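Local coordinates for protein prophage Pfl 6 Cro (Pseudomonas fluorescens, PDB 2PIJ) that probably binds operator DNA through a helix-turn-helix and so regulates prophage transcription, at residues I4-S7 with K8-E12. Numbering follows the deposited sequence.
Sequences IPLS and KYLEE. With SO4 (sulfate ion), chain G.
I4 meets Y9 where strand 2-5 gives way to helix 6-12: the CG2 methyl of I4 lies 3.6 Å from CB of Y9, the two side chains crossing at about a right angle. The same methyl also comes within 4.0 Å of CD of K8. A beta-branched residue suits this place, since it fits an extended strand and has a second branch to spend on the helix.

P5 stands at the N-cap position. A proline is tolerated here because its missing N-H is not needed by the helix, while its carbonyl opens the pattern of i to i+4 bonds: N of Y9 donates to O of P5 at 2.9 Å, nearly straight at 170°. L6 and S7 pass their carbonyls to L10 and E11 in the same way, the last bond being more bent at 150°.

One turn apart, L6 and L10 meet obliquely, CD1 to CD1 at 3.9 Å. CG of L6 is anti to its backbone N (chi1 176°), which carries the branch round toward L10. Both leucines also touch V34 of helix 27-35, while Y9 rests on L44 and L6 on I40 and I42 of strand 40-44, so this short helix joins the sheet to the helical part of the Cro fold.

On the exposed side K8 runs extended until a bend at chi4 presents NZ to OE1 of E12, a salt bridge of 2.7 Å, and lets it hydrogen-bond at 2.6 Å to O4 of a sulfate, probably from the crystallisation liquor. Two anionic partners probably keep this ammonium protonated, and the ion pair links K8 and E12 across the last turn, where the backbone bond from E12 N to K8 O is weak, on a helix whose other side is largely hydrophobic, with L6 buried and Y9 and L10 partly covered.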
ATOM      1  N   ILE B   4      10.428   1.322  -5.080  1.00 33.56           N
ATOM      2  CA  ILE B   4      11.600   1.178  -4.260  1.00 34.46           C
ATOM      3  C   ILE B   4      11.228   1.458  -2.785  1.00 31.60           C
ATOM      4  O   ILE B   4      10.588   2.494  -2.454  1.00 29.47           O
ATOM      5  CB  ILE B   4      12.748   2.151  -4.820  1.00 35.26           C
ATOM      6  CG1 ILE B   4      13.567   1.453  -5.892  1.00 45.41           C
ATOM      7  CG2 ILE B   4      13.713   2.582  -3.766  1.00 39.19           C
ATOM      8  CD1 ILE B   4      13.273   1.870  -7.322  1.00 52.17           C
ATOM      9  N   PRO B   5      11.594   0.521  -1.891  1.00 30.02           N
ATOM     10  CA  PRO B   5      11.349   0.827  -0.496  1.00 28.91           C
ATOM     11  C   PRO B   5      12.124   2.088  -0.033  1.00 27.90           C
ATOM     12  O   PRO B   5      13.195   2.410  -0.573  1.00 29.37           O
ATOM     13  CB  PRO B   5      11.877  -0.387   0.249  1.00 30.39           C
ATOM     14  CG  PRO B   5      12.329  -1.373  -0.818  1.00 32.94           C
ATOM     15  CD  PRO B   5      12.291  -0.756  -2.132  1.00 33.94           C
ATOM     16  N   LEU B   6      11.554   2.799   0.930  1.00 26.35           N
ATOM     17  CA  LEU B   6      12.055   4.081   1.420  1.00 26.90           C
ATOM     18  C   LEU B   6      13.502   4.082   1.825  1.00 28.05           C
ATOM     19  O   LEU B   6      14.272   4.969   1.376  1.00 29.08           O
ATOM     20  CB  LEU B   6      11.176   4.618   2.585  1.00 27.93           C
ATOM     21  CG  LEU B   6      11.657   5.926   3.255  1.00 26.86           C
ATOM     22  CD1 LEU B   6      11.705   7.091   2.222  1.00 26.18           C
ATOM     23  CD2 LEU B   6      10.724   6.292   4.381  1.00 32.46           C
ATOM     24  N   SER B   7      13.874   3.126   2.681  1.00 33.50           N
ATOM     25  CA  SER B   7      15.275   3.093   3.181  1.00 35.17           C
ATOM     26  C   SER B   7      16.257   2.846   2.076  1.00 32.43           C
ATOM     27  O   SER B   7      17.212   3.562   2.004  1.00 31.11           O
ATOM     28  CB  SER B   7      15.510   2.155   4.365  1.00 43.49           C
ATOM     29  OG  SER B   7      14.949   2.742   5.532  1.00 50.62           O
ATOM     30  N   LYS B   8      15.954   1.939   1.154  1.00 32.65           N
ATOM     31  CA  LYS B   8      16.821   1.750  -0.038  1.00 35.39           C
ATOM     32  C   LYS B   8      16.911   3.038  -0.851  1.00 32.44           C
ATOM     33  O   LYS B   8      17.995   3.435  -1.271  1.00 35.17           O
ATOM     34  CB  LYS B   8      16.244   0.655  -0.934  1.00 39.33           C
ATOM     35  CG  LYS B   8      17.128   0.329  -2.132  1.00 49.32           C
ATOM     36  CD  LYS B   8      16.309  -0.457  -3.195  1.00 58.08           C
ATOM     37  CE  LYS B   8      17.306  -0.865  -4.369  1.00 72.16           C
ATOM     38  NZ  LYS B   8      18.522  -1.422  -3.851  1.00 75.85           N
ATOM     39  N   TYR B   9      15.777   3.679  -1.107  1.00 31.56           N
ATOM     40  CA  TYR B   9      15.805   4.964  -1.805  1.00 31.56           C
ATOM     41  C   TYR B   9      16.795   5.944  -1.137  1.00 29.09           C
ATOM     42  O   TYR B   9      17.632   6.532  -1.816  1.00 32.93           O
ATOM     43  CB  TYR B   9      14.390   5.603  -1.993  1.00 29.00           C
ATOM     44  CG  TYR B   9      14.447   6.962  -2.639  1.00 32.26           C
ATOM     45  CD1 TYR B   9      14.353   7.082  -4.013  1.00 40.81           C
ATOM     46  CD2 TYR B   9      14.586   8.148  -1.869  1.00 27.13           C
ATOM     47  CE1 TYR B   9      14.401   8.330  -4.632  1.00 46.62           C
ATOM     48  CE2 TYR B   9      14.662   9.400  -2.473  1.00 34.14           C
ATOM     49  CZ  TYR B   9      14.552   9.474  -3.855  1.00 41.34           C
ATOM     50  OH  TYR B   9      14.626  10.667  -4.511  1.00 49.50           O
ATOM     51  N   LEU B  10      16.636   6.182   0.171  1.00 27.83           N
ATOM     52  CA  LEU B  10      17.508   7.124   0.894  1.00 28.45           C
ATOM     53  C   LEU B  10      18.994   6.689   0.958  1.00 31.58           C
ATOM     54  O   LEU B  10      19.894   7.504   0.805  1.00 33.53           O
ATOM     55  CB  LEU B  10      16.947   7.320   2.310  1.00 30.04           C
ATOM     56  CG  LEU B  10      15.624   8.066   2.380  1.00 27.20           C
ATOM     57  CD1 LEU B  10      15.127   7.995   3.793  1.00 26.73           C
ATOM     58  CD2 LEU B  10      15.750   9.534   1.886  1.00 28.92           C
ATOM     59  N   GLU B  11      19.219   5.383   1.134  1.00 32.21           N
ATOM     60  CA  GLU B  11      20.564   4.812   1.368  1.00 37.49           C
ATOM     61  C   GLU B  11      21.381   4.826   0.076  1.00 39.86           C
ATOM     62  O   GLU B  11      22.613   4.892   0.088  1.00 46.26           O
ATOM     63  CB  GLU B  11      20.498   3.374   1.935  1.00 38.07           C
ATOM     64  CG  GLU B  11      19.906   3.308   3.325  1.00 42.02           C
ATOM     65  CD  GLU B  11      20.821   3.863   4.431  1.00 49.79           C
ATOM     66  OE1 GLU B  11      21.879   4.468   4.123  1.00 48.37           O
ATOM     67  OE2 GLU B  11      20.470   3.668   5.626  1.00 55.67           O
ATOM     68  N   GLU B  12      20.647   4.783  -1.030  1.00 38.00           N
ATOM     69  CA  GLU B  12      21.215   4.489  -2.322  1.00 40.35           C
ATOM     70  C   GLU B  12      20.996   5.548  -3.402  1.00 39.53           C
ATOM     71  O   GLU B  12      21.812   5.659  -4.328  1.00 41.92           O
ATOM     72  CB  GLU B  12      20.738   3.084  -2.757  1.00 45.84           C
ATOM     73  CG  GLU B  12      20.999   2.719  -4.208  1.00 52.26           C
ATOM     74  CD  GLU B  12      21.225   1.229  -4.423  1.00 61.44           C
ATOM     75  OE1 GLU B  12      20.461   0.418  -3.830  1.00 64.35           O
ATOM     76  OE2 GLU B  12      22.175   0.882  -5.183  1.00 66.13           O
TER
HETATM   77  S   SO4 G 504      18.486  -4.451  -2.372  1.00 81.16           S
HETATM   78  O1  SO4 G 504      19.604  -3.763  -1.719  1.00 81.55           O
HETATM   79  O2  SO4 G 504      18.681  -5.906  -2.255  1.00 80.82           O
HETATM   80  O3  SO4 G 504      17.246  -4.069  -1.687  1.00 83.14           O
HETATM   81  O4  SO4 G 504      18.402  -4.025  -3.783  1.00 80.79           O